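Local coordinates for protein cellulose hydrolase (Bacillus licheniformis, PDB 4YZT) that hydrolyses beta-1,4-glucosidic linkages within cellulose chains as a tri-modular glycoside hydrolase family 5 endoglucanase, at residues P53-E57 / H58-D62; D320-V323 / K324-I328; T518-L521 / W522-V526. All blocks are in the same frame, centred on the assembly; numbering follows the deposited sequence.

Interaction 1 (P53-E57 / H58-D62); sequences PPVRE and HTFDD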
loop_
_atom_site.group_PDB
_atom_site.type_symbol
_atom_site.label_atom_id
_atom_site.label_comp_id
_atom_site.label_asym_id
_atom_site.label_seq_id
_atom_site.Cartn_x
_atom_site.Cartn_y
_atom_site.Cartn_z
ATOM N N PRO A 53 -17.568 4.729 -1.355
ATOM C CA PRO A 53 -18.996 4.411 -1.272
ATOM C C PRO A 53 -19.188 2.899 -1.205
ATOM O O PRO A 53 -18.210 2.178 -1.397
ATOM C CB PRO A 53 -19.547 4.976 -2.579
ATOM C CG PRO A 53 -18.421 4.749 -3.538
ATOM C CD PRO A 53 -17.148 4.982 -2.748
ATOM N N PRO A 54 -20.414 2.420 -0.938
ATOM C CA PRO A 54 -20.612 0.966 -1.023
ATOM C C PRO A 54 -20.184 0.437 -2.397
ATOM O O PRO A 54 -20.461 1.068 -3.430
ATOM C CB PRO A 54 -22.113 0.799 -0.785
ATOM C CG PRO A 54 -22.495 2.015 0.047
ATOM C CD PRO A 54 -21.623 3.124 -0.471
ATOM N N VAL A 55 -19.483 -0.694 -2.401
ATOM C CA VAL A 55 -18.830 -1.159 -3.617
ATOM C C VAL A 55 -19.862 -1.493 -4.688
ATOM O O VAL A 55 -20.915 -2.069 -4.406
ATOM C CB VAL A 55 -17.914 -2.390 -3.342
ATOM C CG1 VAL A 55 -18.716 -3.549 -2.756
ATOM C CG2 VAL A 55 -17.174 -2.811 -4.617
ATOM N N ARG A 56 -19.572 -1.075 -5.918
ATOM C CA ARG A 56 -20.396 -1.426 -7.060
ATOM C C ARG A 56 -19.948 -2.773 -7.609
ATOM O O ARG A 56 -18.766 -3.096 -7.553
ATOM C CB ARG A 56 -20.303 -0.353 -8.147
ATOM C CG ARG A 56 -20.417 1.063 -7.620
ATOM C CD ARG A 56 -21.858 1.524 -7.552
ATOM N NE ARG A 56 -22.569 1.263 -8.801
ATOM C CZ ARG A 56 -22.364 1.937 -9.932
ATOM N NH1 ARG A 56 -21.457 2.910 -9.980
ATOM N NH2 ARG A 56 -23.061 1.632 -11.021
ATOM N N GLU A 57 -20.889 -3.554 -8.130
ATOM C CA GLU A 57 -20.547 -4.854 -8.699
ATOM C C GLU A 57 -19.429 -4.741 -9.749
ATOM O O GLU A 57 -18.538 -5.587 -9.797
ATOM C CB GLU A 57 -21.788 -5.520 -9.313
ATOM C CG GLU A 57 -21.554 -6.960 -9.756
ATOM C CD GLU A 57 -22.764 -7.579 -10.442
ATOM O OE1 GLU A 57 -23.870 -7.002 -10.370
ATOM O OE2 GLU A 57 -22.605 -8.648 -11.058
ATOM N N HIS A 58 -19.444 -3.679 -10.555
ATOM C CA HIS A 58 -18.521 -3.599 -11.681
ATOM C C HIS A 58 -17.079 -3.376 -11.241
ATOM O O HIS A 58 -16.150 -3.582 -12.021
ATOM C CB HIS A 58 -18.948 -2.504 -12.677
ATOM C CG HIS A 58 -18.864 -1.108 -12.141
ATOM N ND1 HIS A 58 -19.962 -0.282 -12.057
ATOM C CD2 HIS A 58 -17.812 -0.382 -11.690
ATOM C CE1 HIS A 58 -19.595 0.888 -11.561
ATOM N NE2 HIS A 58 -18.298 0.851 -11.323
ATOM N N THR A 59 -16.880 -2.993 -9.985
ATOM C CA THR A 59 -15.529 -2.860 -9.469
ATOM C C THR A 59 -14.828 -4.223 -9.503
ATOM O O THR A 59 -13.627 -4.302 -9.790
ATOM C CB THR A 59 -15.542 -2.255 -8.052
ATOM O OG1 THR A 59 -16.022 -0.903 -8.138
ATOM C CG2 THR A 59 -14.158 -2.252 -7.437
ATOM N N PHE A 60 -15.570 -5.305 -9.262
ATOM C CA PHE A 60 -14.957 -6.631 -9.317
ATOM C C PHE A 60 -14.603 -7.034 -10.748
ATOM O O PHE A 60 -13.612 -7.733 -10.977
ATOM C CB PHE A 60 -15.864 -7.666 -8.649
ATOM C CG PHE A 60 -15.920 -7.506 -7.154
ATOM C CD1 PHE A 60 -14.860 -7.922 -6.373
ATOM C CD2 PHE A 60 -17.004 -6.876 -6.539
ATOM C CE1 PHE A 60 -14.862 -7.744 -4.988
ATOM C CE2 PHE A 60 -17.022 -6.701 -5.145
ATOM C CZ PHE A 60 -15.952 -7.141 -4.374
ATOM N N ASP A 61 -15.392 -6.569 -11.708
ATOM C CA ASP A 61 -15.050 -6.769 -13.108
ATOM C C ASP A 61 -13.767 -6.012 -13.453
ATOM O O ASP A 61 -12.957 -6.491 -14.243
ATOM C CB ASP A 61 -16.197 -6.325 -14.003
ATOM C CG ASP A 61 -17.387 -7.255 -13.915
ATOM O OD1 ASP A 61 -17.211 -8.499 -13.982
ATOM O OD2 ASP A 61 -18.497 -6.732 -13.762
ATOM N N ASP A 62 -13.595 -4.835 -12.853
ATOM C CA ASP A 62 -12.426 -4.004 -13.099
ATOM C C ASP A 62 -11.178 -4.673 -12.528
ATOM O O ASP A 62 -10.102 -4.633 -13.129
ATOM C CB ASP A 62 -12.609 -2.601 -12.487
ATOM C CG ASP A 62 -13.636 -1.746 -13.241
ATOM O OD1 ASP A 62 -13.924 -2.041 -14.413
ATOM O OD2 ASP A 62 -14.154 -0.764 -12.654
HETATM O O HOH W 1 -17.244 0.679 -6.134
#

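Interaction 2 (D320-V323 / K324-I328); sequences DPVV and KEIVI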
loop_
_atom_site.group_PDB
_atom_site.type_symbol
_atom_site.label_atom_id
_atom_site.label_comp_id
_atom_site.label_asym_id
_atom_site.label_seq_id
_atom_site.Cartn_x
_atom_site.Cartn_y
_atom_site.Cartn_z
ATOM N N ASP A 320 -1.623 4.789 -10.836
ATOM C CA ASP A 320 -0.274 4.486 -11.312
ATOM C C ASP A 320 -0.364 3.160 -12.057
ATOM O O ASP A 320 -0.295 2.100 -11.446
ATOM C CB ASP A 320 0.718 4.403 -10.143
ATOM C CG ASP A 320 2.155 4.148 -10.592
ATOM O OD1 ASP A 320 2.371 3.817 -11.773
ATOM O OD2 ASP A 320 3.070 4.278 -9.750
ATOM N N PRO A 321 -0.557 3.214 -13.375
ATOM C CA PRO A 321 -0.806 1.974 -14.110
ATOM C C PRO A 321 0.429 1.085 -14.176
ATOM O O PRO A 321 0.299 -0.136 -14.267
ATOM C CB PRO A 321 -1.182 2.463 -15.506
ATOM C CG PRO A 321 -1.604 3.865 -15.313
ATOM C CD PRO A 321 -0.780 4.403 -14.219
ATOM N N VAL A 322 1.606 1.699 -14.162
ATOM C CA VAL A 322 2.850 0.943 -14.249
ATOM C C VAL A 322 3.056 0.083 -13.005
ATOM O O VAL A 322 3.383 -1.103 -13.122
ATOM C CB VAL A 322 4.063 1.872 -14.442
ATOM C CG1 VAL A 322 5.368 1.101 -14.281
ATOM C CG2 VAL A 322 3.980 2.566 -15.802
ATOM N N VAL A 323 2.866 0.658 -11.818
ATOM C CA VAL A 323 3.089 -0.126 -10.609
ATOM C C VAL A 323 2.071 -1.286 -10.560
ATOM O O VAL A 323 2.415 -2.394 -10.134
ATOM C CB VAL A 323 3.029 0.738 -9.327
ATOM C CG1 VAL A 323 1.581 1.077 -8.935
ATOM C CG2 VAL A 323 3.728 0.030 -8.186
ATOM N N LYS A 324 0.849 -1.048 -11.029
ATOM C CA LYS A 324 -0.146 -2.113 -11.126
ATOM C C LYS A 324 0.326 -3.237 -12.052
ATOM O O LYS A 324 0.218 -4.418 -11.717
ATOM C CB LYS A 324 -1.492 -1.576 -11.632
ATOM C CG LYS A 324 -2.589 -2.662 -11.771
ATOM C CD LYS A 324 -2.774 -3.156 -13.207
ATOM C CE LYS A 324 -3.431 -2.112 -14.082
ATOM N NZ LYS A 324 -3.786 -2.646 -15.436
ATOM N N GLU A 325 0.842 -2.870 -13.219
ATOM C CA GLU A 325 1.296 -3.878 -14.166
ATOM C C GLU A 325 2.490 -4.650 -13.606
ATOM O O GLU A 325 2.617 -5.856 -13.842
ATOM C CB GLU A 325 1.658 -3.253 -15.518
ATOM C CG GLU A 325 0.504 -2.557 -16.246
ATOM C CD GLU A 325 -0.670 -3.468 -16.598
ATOM O OE1 GLU A 325 -0.563 -4.710 -16.472
ATOM O OE2 GLU A 325 -1.710 -2.924 -17.033
ATOM N N ILE A 326 3.348 -3.960 -12.858
ATOM C CA ILE A 326 4.466 -4.605 -12.195
ATOM C C ILE A 326 3.965 -5.688 -11.234
ATOM O O ILE A 326 4.487 -6.797 -11.227
ATOM C CB ILE A 326 5.339 -3.580 -11.447
ATOM C CG1 ILE A 326 6.252 -2.868 -12.447
ATOM C CG2 ILE A 326 6.179 -4.252 -10.374
ATOM C CD1 ILE A 326 6.972 -1.649 -11.875
ATOM N N VAL A 327 2.941 -5.376 -10.442
ATOM C CA VAL A 327 2.408 -6.350 -9.481
ATOM C C VAL A 327 1.803 -7.568 -10.188
ATOM O O VAL A 327 2.032 -8.705 -9.791
ATOM C CB VAL A 327 1.348 -5.691 -8.558
ATOM C CG1 VAL A 327 0.537 -6.743 -7.794
ATOM C CG2 VAL A 327 2.025 -4.723 -7.582
ATOM N N ILE A 328 1.050 -7.314 -11.250
ATOM C CA ILE A 328 0.447 -8.363 -12.068
ATOM C C ILE A 328 1.482 -9.333 -12.659
ATOM O O ILE A 328 1.304 -10.555 -12.620
ATOM C CB ILE A 328 -0.378 -7.724 -13.206
ATOM C CG1 ILE A 328 -1.568 -6.981 -12.598
ATOM C CG2 ILE A 328 -0.827 -8.772 -14.236
ATOM C CD1 ILE A 328 -2.421 -7.844 -11.695
#

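Interaction 3 (T518-L521 / W522-V526); sequences TFEL and WPKGV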
loop_
_atom_site.group_PDB
_atom_site.type_symbol
_atom_site.label_atom_id
_atom_site.label_comp_id
_atom_site.label_asym_id
_atom_site.label_seq_id
_atom_site.Cartn_x
_atom_site.Cartn_y
_atom_site.Cartn_z
ATOM N N THR A 518 10.428 24.034 5.636
ATOM C CA THR A 518 11.042 23.854 4.330
ATOM C C THR A 518 10.298 22.774 3.561
ATOM O O THR A 518 10.342 21.590 3.929
ATOM C CB THR A 518 12.536 23.485 4.444
ATOM O OG1 THR A 518 13.245 24.499 5.178
ATOM C CG2 THR A 518 13.158 23.338 3.056
ATOM N N PHE A 519 9.606 23.191 2.503
ATOM C CA PHE A 519 8.894 22.263 1.635
ATOM C C PHE A 519 9.852 21.774 0.554
ATOM O O PHE A 519 10.115 22.491 -0.408
ATOM C CB PHE A 519 7.652 22.927 1.020
ATOM C CG PHE A 519 6.563 23.199 2.018
ATOM C CD1 PHE A 519 6.616 24.322 2.825
ATOM C CD2 PHE A 519 5.501 22.317 2.163
ATOM C CE1 PHE A 519 5.625 24.570 3.767
ATOM C CE2 PHE A 519 4.508 22.555 3.091
ATOM C CZ PHE A 519 4.570 23.691 3.901
ATOM N N GLU A 520 10.387 20.563 0.731
ATOM C CA GLU A 520 11.359 20.020 -0.212
ATOM C C GLU A 520 10.611 19.365 -1.365
ATOM O O GLU A 520 9.668 18.595 -1.166
ATOM C CB GLU A 520 12.306 19.028 0.476
ATOM C CG GLU A 520 13.112 19.628 1.610
ATOM C CD GLU A 520 14.076 18.646 2.276
ATOM O OE1 GLU A 520 14.151 17.462 1.868
ATOM O OE2 GLU A 520 14.769 19.069 3.223
ATOM N N LEU A 521 11.031 19.702 -2.577
ATOM C CA LEU A 521 10.331 19.302 -3.783
ATOM C C LEU A 521 11.123 18.319 -4.637
ATOM O O LEU A 521 12.316 18.104 -4.418
ATOM C CB LEU A 521 9.994 20.548 -4.616
ATOM C CG LEU A 521 9.234 21.618 -3.838
ATOM C CD1 LEU A 521 9.253 22.974 -4.561
ATOM C CD2 LEU A 521 7.806 21.159 -3.620
ATOM N N TRP A 522 10.438 17.736 -5.615
ATOM C CA TRP A 522 11.079 17.085 -6.758
ATOM C C TRP A 522 11.102 18.106 -7.899
ATOM O O TRP A 522 10.087 18.732 -8.154
ATOM C CB TRP A 522 10.313 15.833 -7.185
ATOM C CG TRP A 522 10.157 14.754 -6.116
ATOM C CD1 TRP A 522 8.988 14.296 -5.571
ATOM C CD2 TRP A 522 11.210 13.992 -5.504
ATOM N NE1 TRP A 522 9.253 13.300 -4.651
ATOM C CE2 TRP A 522 10.607 13.100 -4.594
ATOM C CE3 TRP A 522 12.603 13.983 -5.637
ATOM C CZ2 TRP A 522 11.351 12.213 -3.817
ATOM C CZ3 TRP A 522 13.341 13.101 -4.862
ATOM C CH2 TRP A 522 12.710 12.229 -3.965
ATOM N N PRO A 523 12.242 18.269 -8.602
ATOM C CA PRO A 523 13.502 17.531 -8.480
ATOM C C PRO A 523 14.275 17.858 -7.209
ATOM O O PRO A 523 14.184 18.978 -6.690
ATOM C CB PRO A 523 14.291 17.978 -9.710
ATOM C CG PRO A 523 13.789 19.356 -9.988
ATOM C CD PRO A 523 12.325 19.326 -9.625
ATOM N N LYS A 524 15.025 16.864 -6.738
ATOM C CA LYS A 524 15.878 16.966 -5.553
ATOM C C LYS A 524 16.690 18.247 -5.543
ATOM O O LYS A 524 17.390 18.549 -6.502
ATOM C CB LYS A 524 16.823 15.762 -5.490
ATOM C CG LYS A 524 17.746 15.721 -4.279
ATOM C CD LYS A 524 16.950 15.508 -3.005
ATOM C CE LYS A 524 17.866 15.250 -1.815
ATOM N NZ LYS A 524 17.085 15.172 -0.551
ATOM N N GLY A 525 16.589 19.003 -4.456
ATOM C CA GLY A 525 17.353 20.221 -4.317
ATOM C C GLY A 525 16.536 21.482 -4.544
ATOM O O GLY A 525 16.980 22.580 -4.199
ATOM N N VAL A 526 15.348 21.341 -5.130
ATOM C CA VAL A 526 14.428 22.477 -5.220
ATOM C C VAL A 526 13.516 22.470 -3.989
ATOM O O VAL A 526 13.036 21.417 -3.554
ATOM C CB VAL A 526 13.580 22.442 -6.514
ATOM C CG1 VAL A 526 12.598 23.611 -6.557
ATOM C CG2 VAL A 526 14.477 22.488 -7.744
HETATM O O HOH W 2 14.430 16.478 -0.761
HETATM O O HOH W 3 14.382 18.669 -2.654
#

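Interaction 1 (P53-E57 / H58-D62)
Thr-59 OG1 and Arg-56 N are joined through one water, which donates to the hydroxyl at 2.8 Å from OG1 and accepts from Arg-56 N at 2.9 Å. The backbone closes the same turn: Thr-59 N donates to Arg-56 O (3.1 Å) and Phe-60 N to Glu-57 O (3.0 Å). Each donor stands above its carbonyl plane, and each bond spans three residues.

On the outer side, the His-58 ring swings back over Arg-56 because its CG lies between backbone N and carbonyl carbon (chi1 66°). Arg-56 CB sits over the imidazole face, 3.9 Å from the centroid, a CH-pi contact. Bends at chi2 and chi3 curl the guanidinium round, so that His-58 CE1 points at one of its faces, with the two planes 82° apart. An alanine in place of His-58 would probably leave the Arg-56 guanidinium free to turn, its face and CB having lost the ring. Inward, Val-55 CG2 meets Thr-59 CB and Phe-60 CE2, next to Val-100 of helix 91-105. Arg-107 forms salt bridges with Glu-57 and Asp-61.

The paired i to i+3 bonds mark the N-terminal end of the helix that follows strand 34-36 in the TIM barrel.

Interaction 2 (D320-V323 / K324-I328)
Val-322 and Ile-326, one turn apart, cross obliquely, with Val-322 CG1 4.0 Å from Ile-326 CD1. Ile-326 CG1 lies anti to its own carbonyl carbon (chi1 -79°), which runs the chain back past Val-322 O and brings CD1 to the valine. Both side chains rest on Trp-284 of helix 280-296 and on Gln-424 of strand 424-431. Val-323 and Val-327, also four residues apart, meet Trp-303 of barrel strand 299-303; between them, Val-327 CG2 packs on Val-323 O at 3.5 Å.

Lys-324 and Glu-325 are turned to the more exposed side. The lysine bends at chi2 and chi3, and its NZ reaches Glu-325 OE2 at 2.6 Å, a salt bridge approached from above the carboxylate plane. Glu-325 bends as well: its CG sits 3.1 Å from Pro-321 O, the acceptor of its own backbone N. The ammonium of Lys-324 has a second partner in Trp-318, a cation-pi contact, and the pair is likely to limit its movement.

At the start of the helix Asp-320 OD1 takes the Val-323 N-H at 3.2 Å and a nearly straight 168°, the donor standing above the carboxylate plane. OD2 is held by Lys-283 and Trp-284, which probably fixes the rotation of the carboxylate. The backbone bond from Lys-324 N to Asp-320 O is weak, whereas Ile-326 N to Val-322 O is sound at 2.9 Å.

An aspartate N-cap followed by proline in the first turn defines this helix start, and helix 321-330, coming after the eighth barrel strand, packs against the outside of the TIM barrel.

Interaction 3 (T518-L521 / W522-V526)
A beta hairpin joins strands 515-522 and 527-535, antiparallel neighbours in a four-stranded mixed sheet, and this contact is its connecting end. Leu-521 N donates to Val-526 O at 2.8 Å, with an N-H...O angle of 154°, and ties the last part of the first strand to the far side of the loop. Beside this bond Leu-521 CB approaches Val-526 O to 3.3 Å, and Leu-521 CD1 meets Val-526 CG1 at 3.9 Å. The valine reaches that methyl because CG1 is anti to backbone N (chi1 178°).

Residues Pro-523 to Val-526 form a type II turn, closed by Val-526 N donating to Pro-523 O at 3.1 Å, and the peptide bond before Pro-523 is cis. Gly-525 has a positive phi (103°), where a side chain would be jammed against the carbonyl oxygen of Lys-524, so its lack of one suits the turn.

Two waters fill in the polar links. One donates to Leu-521 O at 2.8 Å and accepts from Gly-525 N, linking a carbonyl near the end of the strand to the turn. The other donates to Glu-520 OE1 and accepts from Lys-524 NZ; the charged atoms OE1 and NZ are themselves 4.4 Å apart, too far for a direct salt bridge. Glu-520 OE2 is held separately by Tyr-487 OH.

On the other edge, strand 515-522 pairs with strand 462-470, through bonds that include Trp-522 with Lys-462. The Trp-522 side chain leaves the hairpin to touch Phe-345 of strand 338-347, as well as Thr-238, Asn-278 and Glu-279 from the loops of the barrel, so the hairpin end lies where the C-terminal sheet meets both other parts of the chain.

Overall arrangement
The three contacts come in series, each local to one continuous piece of chain. Interaction 1 spans the loop into helix 57-66 and the start of that helix, interaction 2 the start of helix 321-330; both helices pack outside the TIM barrel, the first following strand 34-36 and the second strand 299-303. Their centres are 20 Å apart and their nearest atoms about 7 Å; Arg-316, shortly before interaction 2, pairs with Asp-62 of interaction 1. Interaction 3 belongs to the C-terminal sheet, its centre 38 Å from interaction 1 and 26 Å from interaction 2. Interaction 2 borders strand 424-431 and interaction 3 strand 338-347, both of the X2-family sheet, so both lie at junctions between modules of this tri-modular enzyme.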